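Local coordinates for protein toxin coregulated pilin (Vibrio cholerae, PDB 3HRV) that forms the major subunit of the toxin-coregulated pilus, a type IV pilus essential for bacterial aggregation and colonization of the host small intestine, at residues T27-N32 against N79-T84; A102-G107 against P184-F189. All blocks are in the same frame, centred on the assembly; numbering follows the deposited sequence.

Contact 1. Residues T27-N32 against N79-T84; sequences TKAAQN and NPFTGT
Pro-80 meets helix 24-44 with the outer carbons of its ring, lodged against Lys-28, Ala-29 and Asn-32, three residues that one turn of the helix presents along a single side. The partner segment, 79-84, belongs to the loop that leads from helix 74-77 into strand 87-93, and no hydrogen bond crosses between the two; the evidence for contact is carbon packing and 175 Å² of buried surface.

Lys-28 can be followed outward. Its CB lies 3.9 Å from Pro-80 CG, its CG runs alongside the same ring at 3.8 Å from Pro-80 CB, and CD passes Pro-80 CB at 4.0 Å. CG stands anti to the backbone N (chi1 160°), which lays the aliphatic part of the chain across the proline; bends at chi3 and chi4 then carry NZ away from the loop to a salt bridge with Asp-75. Ala-29 fills the next position: its CB is 4.0 Å from Pro-80 CD and 3.7 Å from CE1 of Phe-81, which it approaches obliquely. Asn-32 brings its ND2 to 4.0 Å from Pro-80 CG, while that amide donates to the carbonyl O of Lys-78.

The loop holds its own shape. Asn-79 OD1 accepts from Phe-81 N at 2.8 Å, an Asx turn, with an N-H...O angle of 140° and the donor tilted 22° from the carbonyl plane. Asn-79 O receives both Thr-82 N and Gly-83 N, a second grip on the same bend.

Across this interface the chemistry is thus mainly apolar: carbon atoms make most of the contact, while Lys-28 NZ and Asn-32 ND2 are satisfied by Asp-75 and Lys-78, so the two segments meet without needing a polar bond between them.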
loop_
_atom_site.group_PDB
_atom_site.type_symbol
_atom_site.label_atom_id
_atom_site.label_comp_id
_atom_site.label_asym_id
_atom_site.label_seq_id
_atom_site.Cartn_x
_atom_site.Cartn_y
_atom_site.Cartn_z
ATOM N N THR A 27 15.308 -1.208 -2.080
ATOM C CA THR A 27 15.431 -2.602 -2.480
ATOM C C THR A 27 14.719 -3.486 -1.460
ATOM O O THR A 27 14.007 -4.423 -1.823
ATOM C CB THR A 27 17.061 -2.937 -2.576
ATOM O OG1 THR A 27 17.615 -2.814 -1.258
ATOM C CG2 THR A 27 17.798 -1.998 -3.522
ATOM N N LYS A 28 14.913 -3.179 -0.181
ATOM C CA LYS A 28 14.281 -3.944 0.888
ATOM C C LYS A 28 12.770 -3.730 0.886
ATOM O O LYS A 28 12.002 -4.665 1.104
ATOM C CB LYS A 28 14.854 -3.536 2.247
ATOM C CG LYS A 28 13.969 -3.891 3.433
ATOM C CD LYS A 28 14.799 -4.056 4.699
ATOM C CE LYS A 28 16.249 -4.395 4.378
ATOM N NZ LYS A 28 16.864 -5.291 5.396
ATOM N N ALA A 29 12.365 -2.414 0.580
ATOM C CA ALA A 29 10.931 -2.167 0.621
ATOM C C ALA A 29 10.237 -2.923 -0.505
ATOM O O ALA A 29 9.200 -3.556 -0.296
ATOM C CB ALA A 29 10.657 -0.679 0.497
ATOM N N ALA A 30 10.833 -3.090 -1.617
ATOM C CA ALA A 30 10.261 -3.857 -2.716
ATOM C C ALA A 30 10.180 -5.341 -2.370
ATOM O O ALA A 30 9.169 -5.997 -2.629
ATOM C CB ALA A 30 11.088 -3.654 -3.980
ATOM N N GLN A 31 11.246 -5.870 -1.778
ATOM C CA GLN A 31 11.279 -7.276 -1.403
ATOM C C GLN A 31 10.257 -7.559 -0.307
ATOM O O GLN A 31 9.535 -8.556 -0.358
ATOM C CB GLN A 31 12.673 -7.660 -0.908
ATOM C CG GLN A 31 13.765 -7.525 -1.950
ATOM C CD GLN A 31 15.147 -7.713 -1.358
ATOM O OE1 GLN A 31 15.291 -7.978 -0.164
ATOM N NE2 GLN A 31 16.172 -7.574 -2.189
ATOM N N ASN A 32 10.196 -6.677 0.685
ATOM C CA ASN A 32 9.267 -6.849 1.790
ATOM C C ASN A 32 7.812 -6.777 1.346
ATOM O O ASN A 32 7.000 -7.613 1.739
ATOM C CB ASN A 32 9.528 -5.801 2.872
ATOM C CG ASN A 32 10.837 -6.030 3.600
ATOM O OD1 ASN A 32 11.579 -6.965 3.294
ATOM N ND2 ASN A 32 11.127 -5.176 4.571
ATOM N N ASN A 79 9.163 -1.768 7.754
ATOM C CA ASN A 79 9.131 -0.617 6.873
ATOM C C ASN A 79 10.586 -0.162 6.972
ATOM O O ASN A 79 11.019 0.311 8.020
ATOM C CB ASN A 79 8.204 0.453 7.447
ATOM C CG ASN A 79 8.232 1.742 6.651
ATOM O OD1 ASN A 79 9.240 2.085 6.032
ATOM N ND2 ASN A 79 7.127 2.477 6.681
ATOM N N PRO A 80 11.307 -0.054 5.805
ATOM C CA PRO A 80 12.757 0.089 5.969
ATOM C C PRO A 80 13.228 1.500 6.315
ATOM O O PRO A 80 14.322 1.676 6.851
ATOM C CB PRO A 80 13.306 -0.376 4.621
ATOM C CG PRO A 80 12.258 -1.323 4.127
ATOM C CD PRO A 80 10.989 -0.589 4.471
ATOM N N PHE A 81 12.005 2.385 6.021
ATOM C CA PHE A 81 12.145 3.818 6.252
ATOM C C PHE A 81 11.889 4.273 7.732
ATOM O O PHE A 81 12.201 5.407 8.102
ATOM C CB PHE A 81 11.284 4.585 5.246
ATOM C CG PHE A 81 11.453 4.115 3.830
ATOM C CD1 PHE A 81 10.567 3.192 3.280
ATOM C CD2 PHE A 81 12.516 4.565 3.054
ATOM C CE1 PHE A 81 10.737 2.723 1.979
ATOM C CE2 PHE A 81 12.697 4.101 1.751
ATOM C CZ PHE A 81 11.804 3.177 1.212
ATOM N N THR A 82 11.191 3.424 8.461
ATOM C CA THR A 82 10.843 3.790 9.830
ATOM C C THR A 82 11.426 2.810 10.839
ATOM O O THR A 82 11.598 3.145 12.005
ATOM C CB THR A 82 9.324 3.816 10.041
ATOM O OG1 THR A 82 8.805 2.490 9.890
ATOM C CG2 THR A 82 8.655 4.745 9.035
ATOM N N GLY A 83 11.715 1.593 10.394
ATOM C CA GLY A 83 12.262 0.603 11.300
ATOM C C GLY A 83 11.173 -0.119 12.072
ATOM O O GLY A 83 11.454 -0.985 12.899
ATOM N N THR A 84 9.921 0.249 11.816
ATOM C CA THR A 84 8.799 -0.395 12.482
ATOM C C THR A 84 8.022 -1.195 11.445
ATOM O O THR A 84 8.287 -1.100 10.247
ATOM C CB THR A 84 7.854 0.628 13.151
ATOM O OG1 THR A 84 7.571 1.690 12.235
ATOM C CG2 THR A 84 8.488 1.199 14.413
#

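Contact 2. Residues A102-G107 against P184-F189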
loop_
_atom_site.group_PDB
_atom_site.type_symbol
_atom_site.label_atom_id
_atom_site.label_comp_id
_atom_site.label_asym_id
_atom_site.label_seq_id
_atom_site.Cartn_x
_atom_site.Cartn_y
_atom_site.Cartn_z
ATOM N N ALA A 102 -4.495 -3.838 2.186
ATOM C CA ALA A 102 -3.518 -2.854 1.749
ATOM C C ALA A 102 -2.359 -2.818 2.735
ATOM O O ALA A 102 -2.561 -2.819 3.951
ATOM C CB ALA A 102 -4.162 -1.474 1.646
ATOM N N ILE A 103 -1.146 -2.812 2.201
ATOM C CA ILE A 103 0.047 -2.745 3.027
ATOM C C ILE A 103 0.422 -1.273 3.061
ATOM O O ILE A 103 0.610 -0.645 2.014
ATOM C CB ILE A 103 1.196 -3.557 2.417
ATOM C CG1 ILE A 103 0.729 -4.990 2.160
ATOM C CG2 ILE A 103 2.397 -3.552 3.362
ATOM C CD1 ILE A 103 1.669 -5.795 1.309
ATOM N N THR A 104 0.520 -0.717 4.261
ATOM C CA THR A 104 0.844 0.691 4.393
ATOM C C THR A 104 2.304 0.951 4.739
ATOM O O THR A 104 2.848 0.377 5.680
ATOM C CB THR A 104 -0.065 1.368 5.439
ATOM O OG1 THR A 104 0.058 0.698 6.700
ATOM C CG2 THR A 104 -1.523 1.308 4.985
ATOM N N VAL A 105 2.922 1.822 3.950
ATOM C CA VAL A 105 4.315 2.203 4.130
ATOM C C VAL A 105 4.312 3.699 4.403
ATOM O O VAL A 105 4.151 4.506 3.481
ATOM C CB VAL A 105 5.139 1.919 2.855
ATOM C CG1 VAL A 105 6.619 2.166 3.119
ATOM C CG2 VAL A 105 4.911 0.478 2.401
ATOM N N GLY A 106 4.482 4.057 5.673
ATOM C CA GLY A 106 4.475 5.458 6.059
ATOM C C GLY A 106 5.835 6.048 6.377
ATOM O O GLY A 106 6.867 5.398 6.204
ATOM N N GLY A 107 5.828 7.295 6.841
ATOM C CA GLY A 107 7.060 7.983 7.184
ATOM C C GLY A 107 7.912 8.323 5.976
ATOM O O GLY A 107 9.116 8.543 6.102
ATOM N N PRO A 184 5.108 13.721 6.280
ATOM C CA PRO A 184 5.379 12.399 5.715
ATOM C C PRO A 184 4.185 11.813 4.977
ATOM O O PRO A 184 3.029 12.098 5.301
ATOM C CB PRO A 184 5.734 11.574 6.943
ATOM C CG PRO A 184 4.777 12.114 7.955
ATOM C CD PRO A 184 4.876 13.618 7.734
ATOM N N PHE A 185 4.477 10.988 3.983
ATOM C CA PHE A 185 3.430 10.343 3.217
ATOM C C PHE A 185 3.344 8.879 3.593
ATOM O O PHE A 185 4.330 8.273 4.013
ATOM C CB PHE A 185 3.714 10.421 1.718
ATOM C CG PHE A 185 3.794 11.815 1.186
ATOM C CD1 PHE A 185 4.979 12.539 1.270
ATOM C CD2 PHE A 185 2.678 12.413 0.615
ATOM C CE1 PHE A 185 5.051 13.844 0.789
ATOM C CE2 PHE A 185 2.737 13.715 0.132
ATOM C CZ PHE A 185 3.925 14.432 0.219
ATOM N N THR A 186 2.149 8.324 3.453
ATOM C CA THR A 186 1.933 6.911 3.704
ATOM C C THR A 186 1.296 6.403 2.428
ATOM O O THR A 186 0.316 6.971 1.950
ATOM C CB THR A 186 0.961 6.645 4.868
ATOM O OG1 THR A 186 1.499 7.176 6.084
ATOM C CG2 THR A 186 0.757 5.142 5.039
ATOM N N VAL A 187 1.863 5.351 1.861
ATOM C CA VAL A 187 1.308 4.786 0.646
ATOM C C VAL A 187 0.705 3.432 0.970
ATOM O O VAL A 187 1.333 2.593 1.618
ATOM C CB VAL A 187 2.376 4.611 -0.449
ATOM C CG1 VAL A 187 1.738 4.040 -1.708
ATOM C CG2 VAL A 187 3.034 5.951 -0.750
ATOM N N ALA A 188 -0.534 3.236 0.537
ATOM C CA ALA A 188 -1.226 1.980 0.761
ATOM C C ALA A 188 -1.198 1.198 -0.543
ATOM O O ALA A 188 -1.738 1.648 -1.555
ATOM C CB ALA A 188 -2.665 2.244 1.185
ATOM N N PHE A 189 -0.538 0.044 -0.524
ATOM C CA PHE A 189 -0.447 -0.813 -1.697
ATOM C C PHE A 189 -1.444 -1.935 -1.476
ATOM O O PHE A 189 -1.288 -2.750 -0.565
ATOM C CB PHE A 189 0.974 -1.365 -1.841
ATOM C CG PHE A 189 2.008 -0.305 -2.099
ATOM C CD1 PHE A 189 2.707 0.278 -1.045
ATOM C CD2 PHE A 189 2.262 0.130 -3.395
ATOM C CE1 PHE A 189 3.650 1.281 -1.280
ATOM C CE2 PHE A 189 3.200 1.133 -3.644
ATOM C CZ PHE A 189 3.895 1.709 -2.583
HETATM O O HOH W 1 3.181 8.949 7.302
#
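Ile-103 and Phe-189 form an antiparallel hydrogen-bonded pair at the centre of the five-stranded antiparallel sheet of this pilin's globular domain, where strand 100-108 lies beside strand 185-191. Ile-103 N donates to Phe-189 O at 2.8 Å, and Phe-189 N returns the bond to Ile-103 O. Two residues further along strand 100-108, and two back along 185-191, Val-105 and Val-187 repeat the exchange, with Val-105 N to Val-187 O at 2.9 Å. All four bonds are nearly straight at hydrogen (164-173°), yet Val-187 N sits 43° out of the carbonyl plane of Val-105. CA-H...O contacts supplement them, such as Thr-104 CA to Val-187 O at 3.4 Å.

Between these pairs, Thr-104 and Ala-188 form a non-hydrogen-bonded pair; the Thr-104 backbone bonds instead to Gly-87 on the other neighbouring strand. Gly-107 N is badly angled toward Phe-185 O, and a water accepts from it instead, while the Phe-185 backbone bonds to Leu-108. That water also hydrogen-bonds to Thr-186 OG1 at 2.7 Å.

Ile-103, Val-105, Val-187 and Phe-189 share the face packed by helices 24-44 and 110-120. There, Val-105 CG2 reaches the edge of the Phe-189 ring, 4.0 Å from CE1.

Contact 1 closes along the chain before contact 2 opens, yet their centres lie only 11 Å apart and they touch. The polar link is Asn-79, whose ND2 is 3.0 Å from Gly-106 O, a probable hydrogen bond, while its OD1 shapes the 79-84 loop. Thr-82 CG2 also packs on the end of the strand, 3.4 Å from Gly-106 O and 4.1 Å from Gly-107 CA. Helix 24-44 spans both sites, meeting the loop in contact 1 and, through Leu-33, the side chains of Ile-103 and Val-105 in contact 2. A sulfate, probably from the crystallisation liquor, lies about 4 Å from the Phe-81 side chain at its nearest atoms.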